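Local coordinates for malate synthase (PDB 3OYZ), which catalyses the magnesium-dependent condensation of acetyl-CoA with glyoxylate, then hydrolysis to malate, in the glyoxylate cycle, at residues A[26-29]-A[30-34]; A[48-51]-A[52-56]; A[94-97]-A[98-101]. All blocks are in the same frame, centred on the assembly; numbering follows the deposited sequence.

Contact 1. Residues A[26-29]-A[30-34]; sequences DSAK and MLRRA. With ACO (acetyl coenzyme *a), chain B.
Asp26 and Arg32 clasp each other across the start of helix 29-36, the helix that follows strand 13-18 of the TIM barrel. A type I beta turn from Asp26 to Lys29 leads into the helix, with Ala28 at the N-cap position. The Arg32 guanidinium takes the Asp26 carboxylate side-on with two nitrogens: NE gives to OD2 at 2.9 Å and NH2 gives to OD1 at 3.0 Å. Both oxygens are met on their syn sides and lie close to the guanidinium plane, but the two flat groups are twisted 29° apart, so the fork is not fully coplanar. Arg32 reaches back because its CG stands beside the backbone N and anti to the carbonyl carbon (chi1 -55°), and the chain then runs extended from CG to NE. On the way Arg32 CG passes 3.2 Å from Ala28 O, and the Ala28 methyl lies over one face of the guanidinium. Two bonds thus fix the rotation of the group; a salt bridge from NH2 to Glu68 of helix 59-73 ties it to the neighbouring helix as well. Backbone bonds Arg32 N to Ala28 O and Arg33 N to Lys29 O begin the helical ladder. Another side of this helix borders the acetyl-CoA pocket. Met30 O stands 3.3 Å from adenine carbon C2A, and Ala34 CB is 3.8 Å from that same carbon. Arg33, its CG anti to the backbone N (chi1 165°), stretches out along the ribose toward the 3'-phosphate, whose charge it probably helps to balance. Phosphate oxygen O7A sits over one face of its guanidinium, 2.8 Å from Arg33 NH1 and 3.0 Å from Arg33 CZ.

Contact 2. Residues A[48-51]-A[52-56]; sequences PDNE and DATAP. With ACO (acetyl coenzyme *a), chain B.
At the catalytic mouth of the TIM barrel, the loop leaving strand 45-49 folds back on itself through an Asx turn at Asp49 and a type I beta turn from Glu51 to Thr54. Asp49 organises both: OD1 accepts from Glu51 N at 2.9 Å, and OD2 accepts from Ala53 N at 3.2 Å. The torsion, with CG anti to the backbone N (chi1 -169°), carries the Asp49 carboxylate over the turn; both amides meet it from above its plane. Asp49 OD2 also rests 3.1 Å from Ala53 CB and forms a salt bridge with Arg84, the arginine that binds glyoxylate and acetyl-CoA. Replacing Asp49 by an alanine would probably leave the amides of Glu51 and Ala53 without their acceptors and Arg84 without one of its carboxylate partners. Thr54 closes the turn: its OG1 gives its hydrogen to Asp49 O at 2.7 Å and accepts from Thr19 N, while Thr54 N bonds to Glu51 O. Glu51 bends at chi2 (-133°), which brings OE1 back to 3.0 Å from Asp52 N. Its carboxylate lies stacked beside that of Asp52, the planes 11° apart, with Glu51 OE1 and Asp52 OD1 3.6 Å from each other. This pairing of like charges is probably eased by Arg84, which makes a salt bridge to Glu51 OE1, and by the magnesium ion, about 4 Å from the Asp52 side chain. Asp52 belongs to the magnesium site, though not as a direct ligand here, where Glu158 and Asp192 are the protein ligands, and the Glu51 side chain lies near the bound pyruvate. The loop also lines the end of the acetyl-CoA arm: Asp52 CB lies 3.7 Å from the acetyl oxygen O of the ligand.

Contact 3. Residues A[94-97]-A[98-101]; sequences TRYQ and GFQH
Tyr96 and Gln100, one helical turn apart, lie flat against each other: the Gln100 amide is stacked over one face of the phenol ring, their planes 10° apart. Gln100 CD stands 3.6 Å from Tyr96 CE2, offset toward the rim, while Gln100 OE1 approaches Tyr96 CD2 at 3.5 Å. Gln100 CG makes a CH-pi contact 3.9 Å from the centroid of the Tyr96 ring. The ring lies beside Gln100 because Tyr96 holds CG anti to the backbone N (chi1 -176°), which swings it forward. Phe99 presents a ring edge to it, Phe99 CD2 lying 4.1 Å from Tyr96 CD1. A second amide-ring pair lies on the side toward helix 59-73: bending at chi2 (68°) sets Gln97 NE2 over the centre of the His101 ring, 3.3 Å from His101 CE1. The amide lies nearly flat on the ring, at too poor an angle for Gln97 NE2 to bond to His101 NE2. Beneath the side chains, Gln100 N bonds to Tyr96 O at 2.8 Å and His101 N to Gln97 O at 3.0 Å. Further out, His101 NE2 has a weak hydrogen bond to Asp60, and the Phe99 ring stacks with Phe136 of helix 127-143. The i to i+4 backbone bonds, and side-chain pairs three or four residues apart, are those of neighbours along a regular alpha helix, here helix 92-105 of the TIM barrel's outer layer, between helices 59-73 and 127-143.

The three contacts follow one another along the chain. Contacts 1 and 2, with centres 13 Å apart, both border acetyl-CoA: the helix start lies by its adenine and 3'-phosphate, the loop by its acetyl end near magnesium and pyruvate. They meet where Leu31 CD2 packs 3.9 Å from Pro48 CB. Contact 3 is likewise 13 Å from contact 2 between centres, and packs against it through Asn50 ND2 and His101 ND1, 3.6 Å apart. It stands outside the active site, the Thr94 side chain being about 11 Å from magnesium. Contacts 1 and 3 do not touch, their nearest atoms lying about 12 Å apart, so contact 2 bridges them.

Contact 1. Residues A[26-29]-A[30-34]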
loop_
_atom_site.group_PDB
_atom_site.type_symbol
_atom_site.label_atom_id
_atom_site.label_comp_id
_atom_site.label_asym_id
_atom_site.label_seq_id
_atom_site.Cartn_x
_atom_site.Cartn_y
_atom_site.Cartn_z
ATOM N N ASP A 26 10.737 19.901 -40.352
ATOM C CA ASP A 26 9.708 18.882 -40.553
ATOM C C ASP A 26 9.151 18.639 -39.145
ATOM O O ASP A 26 9.877 18.203 -38.261
ATOM C CB ASP A 26 10.391 17.685 -41.234
ATOM C CG ASP A 26 9.655 16.360 -41.089
ATOM O OD1 ASP A 26 8.424 16.252 -41.231
ATOM O OD2 ASP A 26 10.359 15.349 -40.905
ATOM N N SER A 27 7.899 19.010 -38.903
ATOM C CA SER A 27 7.253 18.761 -37.598
ATOM C C SER A 27 7.246 17.280 -37.165
ATOM O O SER A 27 7.343 16.999 -35.979
ATOM C CB SER A 27 5.867 19.400 -37.598
ATOM O OG SER A 27 5.078 18.589 -38.451
ATOM N N ALA A 28 7.215 16.335 -38.106
ATOM C CA ALA A 28 7.365 14.909 -37.839
ATOM C C ALA A 28 8.756 14.370 -37.534
ATOM O O ALA A 28 8.953 13.155 -37.480
ATOM C CB ALA A 28 6.778 14.117 -38.964
ATOM N N LYS A 29 9.727 15.255 -37.339
ATOM C CA LYS A 29 11.127 14.856 -37.325
ATOM C C LYS A 29 11.369 13.863 -36.175
ATOM O O LYS A 29 11.899 12.774 -36.373
ATOM C CB LYS A 29 12.047 16.081 -37.162
ATOM C CG LYS A 29 13.547 15.666 -37.170
ATOM C CD LYS A 29 14.477 16.581 -36.358
ATOM C CE LYS A 29 14.230 18.070 -36.667
ATOM N NZ LYS A 29 14.686 18.986 -35.579
ATOM N N MET A 30 10.897 14.193 -34.975
ATOM C CA MET A 30 11.014 13.201 -33.890
ATOM C C MET A 30 10.378 11.844 -34.142
ATOM O O MET A 30 10.979 10.852 -33.770
ATOM C CB MET A 30 10.582 13.784 -32.556
ATOM C CG MET A 30 11.227 15.123 -32.323
ATOM S SD MET A 30 11.469 15.262 -30.549
ATOM C CE MET A 30 10.775 16.870 -30.329
ATOM N N LEU A 31 9.240 11.753 -34.814
ATOM C CA LEU A 31 8.707 10.448 -35.161
ATOM C C LEU A 31 9.480 9.663 -36.210
ATOM O O LEU A 31 9.584 8.409 -36.142
ATOM C CB LEU A 31 7.263 10.606 -35.651
ATOM C CG LEU A 31 6.173 11.265 -34.806
ATOM C CD1 LEU A 31 4.887 11.303 -35.586
ATOM C CD2 LEU A 31 6.008 10.568 -33.427
ATOM N N ARG A 32 9.961 10.379 -37.238
ATOM C CA ARG A 32 10.717 9.723 -38.330
ATOM C C ARG A 32 11.971 9.121 -37.757
ATOM O O ARG A 32 12.322 8.012 -38.072
ATOM C CB ARG A 32 11.056 10.689 -39.486
ATOM C CG ARG A 32 9.836 11.394 -40.059
ATOM C CD ARG A 32 10.019 11.794 -41.542
ATOM N NE ARG A 32 9.163 12.928 -41.846
ATOM C CZ ARG A 32 8.002 12.786 -42.457
ATOM N NH1 ARG A 32 7.641 11.612 -42.947
ATOM N NH2 ARG A 32 7.290 13.862 -42.672
ATOM N N ARG A 33 12.624 9.830 -36.851
ATOM C CA ARG A 33 13.838 9.292 -36.245
ATOM C C ARG A 33 13.544 8.110 -35.321
ATOM O O ARG A 33 14.194 7.063 -35.413
ATOM C CB ARG A 33 14.499 10.445 -35.481
ATOM C CG ARG A 33 15.557 9.964 -34.511
ATOM C CD ARG A 33 16.186 10.998 -33.577
ATOM N NE ARG A 33 17.523 10.552 -33.180
ATOM C CZ ARG A 33 18.647 10.933 -33.787
ATOM N NH1 ARG A 33 18.619 11.770 -34.823
ATOM N NH2 ARG A 33 19.818 10.495 -33.347
ATOM N N ALA A 34 12.531 8.227 -34.452
ATOM C CA ALA A 34 12.228 7.156 -33.485
ATOM C C ALA A 34 11.784 5.943 -34.262
ATOM O O ALA A 34 12.124 4.813 -33.928
ATOM C CB ALA A 34 11.129 7.634 -32.490
HETATM N N1A ACO B . 11.494 10.765 -29.578
HETATM C C2A ACO B . 12.222 10.847 -30.708
HETATM N N3A ACO B . 13.442 11.413 -30.704
HETATM C C4A ACO B . 14.006 11.950 -29.592
HETATM C C5A ACO B . 13.230 11.870 -28.335
HETATM C C6A ACO B . 11.885 11.266 -28.384
HETATM N N6A ACO B . 11.187 11.258 -27.217
HETATM N N7A ACO B . 13.956 12.451 -27.372
HETATM C C8A ACO B . 15.097 12.892 -27.955
HETATM N N9A ACO B . 15.150 12.552 -29.250
HETATM C C1B ACO B . 16.305 12.878 -30.148
HETATM C C2B ACO B . 16.807 14.267 -29.775
HETATM O O2B ACO B . 16.040 15.239 -30.483
HETATM C C3B ACO B . 18.270 14.218 -30.166
HETATM O O3B ACO B . 18.218 14.375 -31.587
HETATM P P3B ACO B . 19.432 14.935 -32.549
HETATM O O7A ACO B . 19.901 13.608 -33.127
HETATM O O8A ACO B . 20.313 15.627 -31.529
HETATM O O9A ACO B . 18.809 15.905 -33.528
HETATM C C4B ACO B . 18.645 12.787 -29.817
HETATM O O4B ACO B . 17.442 12.017 -29.951
HETATM C C5B ACO B . 19.115 12.663 -28.372
HETATM O O5B ACO B . 18.299 13.540 -27.593
HETATM P P1A ACO B . 18.657 13.923 -26.077
HETATM O O1A ACO B . 19.881 14.766 -25.914
HETATM O O2A ACO B . 18.729 12.598 -25.375
HETATM O O3A ACO B . 17.456 14.757 -25.424
HETATM P P2A ACO B . 17.181 16.293 -25.787
HETATM O O4A ACO B . 17.351 16.215 -27.270
HETATM O O5A ACO B . 17.858 17.134 -24.726
HETATM O O6A ACO B . 15.609 16.571 -25.471
HETATM C CBP ACO B . 13.419 16.202 -24.415
HETATM C CCP ACO B . 14.942 16.253 -24.240
HETATM C CDP ACO B . 12.882 17.545 -24.906
HETATM C CEP ACO B . 12.826 15.952 -23.034
HETATM C CAP ACO B . 12.974 15.146 -25.434
HETATM O OAP ACO B . 13.702 13.979 -25.078
HETATM C C9P ACO B . 11.496 14.817 -25.389
HETATM O O9P ACO B . 10.669 15.633 -25.810
HETATM N N8P ACO B . 11.164 13.633 -24.848
HETATM C C7P ACO B . 9.760 13.246 -24.787
HETATM C C6P ACO B . 8.958 14.008 -23.721
HETATM C C5P ACO B . 7.629 13.280 -23.628
HETATM O O5P ACO B . 7.425 12.292 -24.330
HETATM N N4P ACO B . 6.778 13.752 -22.719
HETATM C C3P ACO B . 5.473 13.180 -22.436
HETATM C C2P ACO B . 5.586 11.808 -21.765
HETATM S S1P ACO B . 5.639 12.296 -20.066
HETATM C C ACO B . 4.081 12.640 -19.526
HETATM O O ACO B . 3.141 12.842 -20.271
HETATM C CH3 ACO B . 3.896 12.747 -18.044
HETATM O O HOH W 1 7.970 14.740 -34.403
#

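Contact 2. Residues A[48-51]-A[52-56]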
loop_
_atom_site.group_PDB
_atom_site.type_symbol
_atom_site.label_atom_id
_atom_site.label_comp_id
_atom_site.label_asym_id
_atom_site.label_seq_id
_atom_site.Cartn_x
_atom_site.Cartn_y
_atom_site.Cartn_z
ATOM N N PRO A 48 3.801 7.022 -30.348
ATOM C CA PRO A 48 3.698 8.402 -30.788
ATOM C C PRO A 48 2.663 9.150 -29.960
ATOM O O PRO A 48 1.488 8.783 -29.973
ATOM C CB PRO A 48 3.114 8.260 -32.195
ATOM C CG PRO A 48 3.652 6.946 -32.725
ATOM C CD PRO A 48 3.677 6.044 -31.461
ATOM N N ASP A 49 3.058 10.241 -29.352
ATOM C CA ASP A 49 2.268 10.875 -28.333
ATOM C C ASP A 49 1.590 12.136 -28.721
ATOM O O ASP A 49 2.164 13.181 -28.487
ATOM C CB ASP A 49 3.147 11.081 -27.108
ATOM C CG ASP A 49 2.380 11.489 -25.879
ATOM O OD1 ASP A 49 1.143 11.514 -25.928
ATOM O OD2 ASP A 49 3.044 11.869 -24.891
ATOM N N ASN A 50 0.324 12.037 -29.134
ATOM C CA ASN A 50 -0.496 13.190 -29.399
ATOM C C ASN A 50 -1.046 13.947 -28.211
ATOM O O ASN A 50 -1.777 14.925 -28.402
ATOM C CB ASN A 50 -1.631 12.823 -30.358
ATOM C CG ASN A 50 -1.870 13.941 -31.414
ATOM O OD1 ASN A 50 -0.911 14.515 -31.959
ATOM N ND2 ASN A 50 -3.120 14.243 -31.687
ATOM N N GLU A 51 -0.713 13.491 -26.997
ATOM C CA GLU A 51 -1.234 14.143 -25.797
ATOM C C GLU A 51 -0.140 14.993 -25.191
ATOM O O GLU A 51 0.320 15.915 -25.905
ATOM C CB GLU A 51 -1.792 13.125 -24.780
ATOM C CG GLU A 51 -2.625 13.822 -23.702
ATOM C CD GLU A 51 -2.277 13.371 -22.286
ATOM O OE1 GLU A 51 -1.137 12.978 -22.034
ATOM O OE2 GLU A 51 -3.092 13.485 -21.360
ATOM N N ASP A 52 0.334 14.708 -23.965
ATOM C CA ASP A 52 1.204 15.688 -23.286
ATOM C C ASP A 52 2.576 15.969 -23.936
ATOM O O ASP A 52 3.194 16.988 -23.647
ATOM C CB ASP A 52 1.263 15.596 -21.759
ATOM C CG ASP A 52 -0.069 16.085 -21.112
ATOM O OD1 ASP A 52 -1.005 16.522 -21.829
ATOM O OD2 ASP A 52 -0.240 16.165 -19.885
ATOM N N ALA A 53 3.048 15.093 -24.803
ATOM C CA ALA A 53 4.298 15.380 -25.527
ATOM C C ALA A 53 4.183 16.491 -26.565
ATOM O O ALA A 53 5.203 17.069 -26.957
ATOM C CB ALA A 53 4.820 14.111 -26.192
ATOM N N THR A 54 2.945 16.815 -26.941
ATOM C CA THR A 54 2.589 17.648 -28.088
ATOM C C THR A 54 1.789 18.858 -27.624
ATOM O O THR A 54 0.814 18.759 -26.864
ATOM C CB THR A 54 1.840 16.844 -29.146
ATOM O OG1 THR A 54 2.648 15.705 -29.451
ATOM C CG2 THR A 54 1.620 17.649 -30.406
ATOM N N ALA A 55 2.217 20.041 -28.065
ATOM C CA ALA A 55 1.475 21.255 -27.755
ATOM C C ALA A 55 0.063 21.123 -28.297
ATOM O O ALA A 55 -0.130 20.535 -29.358
ATOM C CB ALA A 55 2.200 22.490 -28.324
ATOM N N PRO A 56 -0.935 21.648 -27.579
ATOM C CA PRO A 56 -2.336 21.554 -28.057
ATOM C C PRO A 56 -2.638 22.065 -29.498
ATOM O O PRO A 56 -3.269 21.362 -30.303
ATOM C CB PRO A 56 -3.130 22.345 -27.012
ATOM C CG PRO A 56 -2.246 22.376 -25.778
ATOM C CD PRO A 56 -0.788 22.236 -26.233
HETATM N N1A ACO B . 11.494 10.765 -29.578
HETATM C C2A ACO B . 12.222 10.847 -30.708
HETATM N N3A ACO B . 13.442 11.413 -30.704
HETATM C C4A ACO B . 14.006 11.950 -29.592
HETATM C C5A ACO B . 13.230 11.870 -28.335
HETATM C C6A ACO B . 11.885 11.266 -28.384
HETATM N N6A ACO B . 11.187 11.258 -27.217
HETATM N N7A ACO B . 13.956 12.451 -27.372
HETATM C C8A ACO B . 15.097 12.892 -27.955
HETATM N N9A ACO B . 15.150 12.552 -29.250
HETATM C C1B ACO B . 16.305 12.878 -30.148
HETATM C C2B ACO B . 16.807 14.267 -29.775
HETATM O O2B ACO B . 16.040 15.239 -30.483
HETATM C C3B ACO B . 18.270 14.218 -30.166
HETATM O O3B ACO B . 18.218 14.375 -31.587
HETATM P P3B ACO B . 19.432 14.935 -32.549
HETATM O O7A ACO B . 19.901 13.608 -33.127
HETATM O O8A ACO B . 20.313 15.627 -31.529
HETATM O O9A ACO B . 18.809 15.905 -33.528
HETATM C C4B ACO B . 18.645 12.787 -29.817
HETATM O O4B ACO B . 17.442 12.017 -29.951
HETATM C C5B ACO B . 19.115 12.663 -28.372
HETATM O O5B ACO B . 18.299 13.540 -27.593
HETATM P P1A ACO B . 18.657 13.923 -26.077
HETATM O O1A ACO B . 19.881 14.766 -25.914
HETATM O O2A ACO B . 18.729 12.598 -25.375
HETATM O O3A ACO B . 17.456 14.757 -25.424
HETATM P P2A ACO B . 17.181 16.293 -25.787
HETATM O O4A ACO B . 17.351 16.215 -27.270
HETATM O O5A ACO B . 17.858 17.134 -24.726
HETATM O O6A ACO B . 15.609 16.571 -25.471
HETATM C CBP ACO B . 13.419 16.202 -24.415
HETATM C CCP ACO B . 14.942 16.253 -24.240
HETATM C CDP ACO B . 12.882 17.545 -24.906
HETATM C CEP ACO B . 12.826 15.952 -23.034
HETATM C CAP ACO B . 12.974 15.146 -25.434
HETATM O OAP ACO B . 13.702 13.979 -25.078
HETATM C C9P ACO B . 11.496 14.817 -25.389
HETATM O O9P ACO B . 10.669 15.633 -25.810
HETATM N N8P ACO B . 11.164 13.633 -24.848
HETATM C C7P ACO B . 9.760 13.246 -24.787
HETATM C C6P ACO B . 8.958 14.008 -23.721
HETATM C C5P ACO B . 7.629 13.280 -23.628
HETATM O O5P ACO B . 7.425 12.292 -24.330
HETATM N N4P ACO B . 6.778 13.752 -22.719
HETATM C C3P ACO B . 5.473 13.180 -22.436
HETATM C C2P ACO B . 5.586 11.808 -21.765
HETATM S S1P ACO B . 5.639 12.296 -20.066
HETATM C C ACO B . 4.081 12.640 -19.526
HETATM O O ACO B . 3.141 12.842 -20.271
HETATM C CH3 ACO B . 3.896 12.747 -18.044
#

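Contact 3. Residues A[94-97]-A[98-101]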
loop_
_atom_site.group_PDB
_atom_site.type_symbol
_atom_site.label_atom_id
_atom_site.label_comp_id
_atom_site.label_asym_id
_atom_site.label_seq_id
_atom_site.Cartn_x
_atom_site.Cartn_y
_atom_site.Cartn_z
ATOM N N THR A 94 -12.776 16.478 -24.850
ATOM C CA THR A 94 -11.513 15.756 -25.007
ATOM C C THR A 94 -11.706 14.306 -25.380
ATOM O O THR A 94 -10.986 13.806 -26.262
ATOM C CB THR A 94 -10.641 15.870 -23.778
ATOM O OG1 THR A 94 -10.582 17.233 -23.352
ATOM C CG2 THR A 94 -9.226 15.284 -23.895
ATOM N N ARG A 95 -12.695 13.612 -24.793
ATOM C CA ARG A 95 -12.955 12.225 -25.192
ATOM C C ARG A 95 -13.293 12.197 -26.676
ATOM O O ARG A 95 -12.937 11.287 -27.417
ATOM C CB ARG A 95 -14.200 11.694 -24.387
ATOM C CG ARG A 95 -13.721 11.525 -22.909
ATOM C CD ARG A 95 -14.718 10.682 -22.075
ATOM N NE ARG A 95 -16.000 11.344 -21.864
ATOM C CZ ARG A 95 -16.341 12.129 -20.843
ATOM N NH1 ARG A 95 -15.443 12.528 -19.935
ATOM N NH2 ARG A 95 -17.611 12.536 -20.751
ATOM N N TYR A 96 -14.175 13.103 -27.079
ATOM C CA TYR A 96 -14.647 13.093 -28.476
ATOM C C TYR A 96 -13.473 13.359 -29.435
ATOM O O TYR A 96 -13.330 12.684 -30.422
ATOM C CB TYR A 96 -15.795 14.108 -28.661
ATOM C CG TYR A 96 -16.414 14.107 -30.049
ATOM C CD1 TYR A 96 -16.759 12.919 -30.684
ATOM C CD2 TYR A 96 -16.644 15.293 -30.738
ATOM C CE1 TYR A 96 -17.344 12.868 -31.930
ATOM C CE2 TYR A 96 -17.186 15.253 -32.048
ATOM C CZ TYR A 96 -17.563 14.051 -32.613
ATOM O OH TYR A 96 -18.106 13.896 -33.886
ATOM N N GLN A 97 -12.614 14.297 -29.087
ATOM C CA GLN A 97 -11.418 14.604 -29.885
ATOM C C GLN A 97 -10.526 13.369 -30.027
ATOM O O GLN A 97 -10.103 13.032 -31.148
ATOM C CB GLN A 97 -10.767 15.834 -29.263
ATOM C CG GLN A 97 -9.445 16.210 -30.000
ATOM C CD GLN A 97 -9.721 16.713 -31.418
ATOM O OE1 GLN A 97 -9.850 17.926 -31.574
ATOM N NE2 GLN A 97 -9.883 15.818 -32.419
ATOM N N GLY A 98 -10.362 12.566 -28.962
ATOM C CA GLY A 98 -9.447 11.426 -29.048
ATOM C C GLY A 98 -10.103 10.362 -29.867
ATOM O O GLY A 98 -9.462 9.737 -30.698
ATOM N N PHE A 99 -11.416 10.211 -29.723
ATOM C CA PHE A 99 -12.055 9.296 -30.622
ATOM C C PHE A 99 -11.949 9.771 -32.110
ATOM O O PHE A 99 -11.745 8.938 -32.973
ATOM C CB PHE A 99 -13.542 9.333 -30.275
ATOM C CG PHE A 99 -14.423 8.589 -31.250
ATOM C CD1 PHE A 99 -14.175 7.281 -31.577
ATOM C CD2 PHE A 99 -15.509 9.235 -31.818
ATOM C CE1 PHE A 99 -14.989 6.564 -32.475
ATOM C CE2 PHE A 99 -16.351 8.558 -32.708
ATOM C CZ PHE A 99 -16.101 7.210 -33.028
ATOM N N GLN A 100 -12.237 11.031 -32.424
ATOM C CA GLN A 100 -12.137 11.411 -33.858
ATOM C C GLN A 100 -10.749 11.182 -34.451
ATOM O O GLN A 100 -10.626 10.652 -35.549
ATOM C CB GLN A 100 -12.486 12.876 -34.077
ATOM C CG GLN A 100 -13.779 13.332 -33.434
ATOM C CD GLN A 100 -13.964 14.861 -33.544
ATOM O OE1 GLN A 100 -13.686 15.611 -32.602
ATOM N NE2 GLN A 100 -14.451 15.326 -34.698
ATOM N N HIS A 101 -9.717 11.505 -33.677
ATOM C CA HIS A 101 -8.337 11.194 -34.093
ATOM C C HIS A 101 -8.132 9.718 -34.288
ATOM O O HIS A 101 -7.475 9.392 -35.282
ATOM C CB HIS A 101 -7.242 11.875 -33.243
ATOM C CG HIS A 101 -7.130 13.357 -33.481
ATOM N ND1 HIS A 101 -6.640 14.258 -32.556
ATOM C CD2 HIS A 101 -7.474 14.101 -34.566
ATOM C CE1 HIS A 101 -6.659 15.486 -33.056
ATOM N NE2 HIS A 101 -7.146 15.404 -34.278
#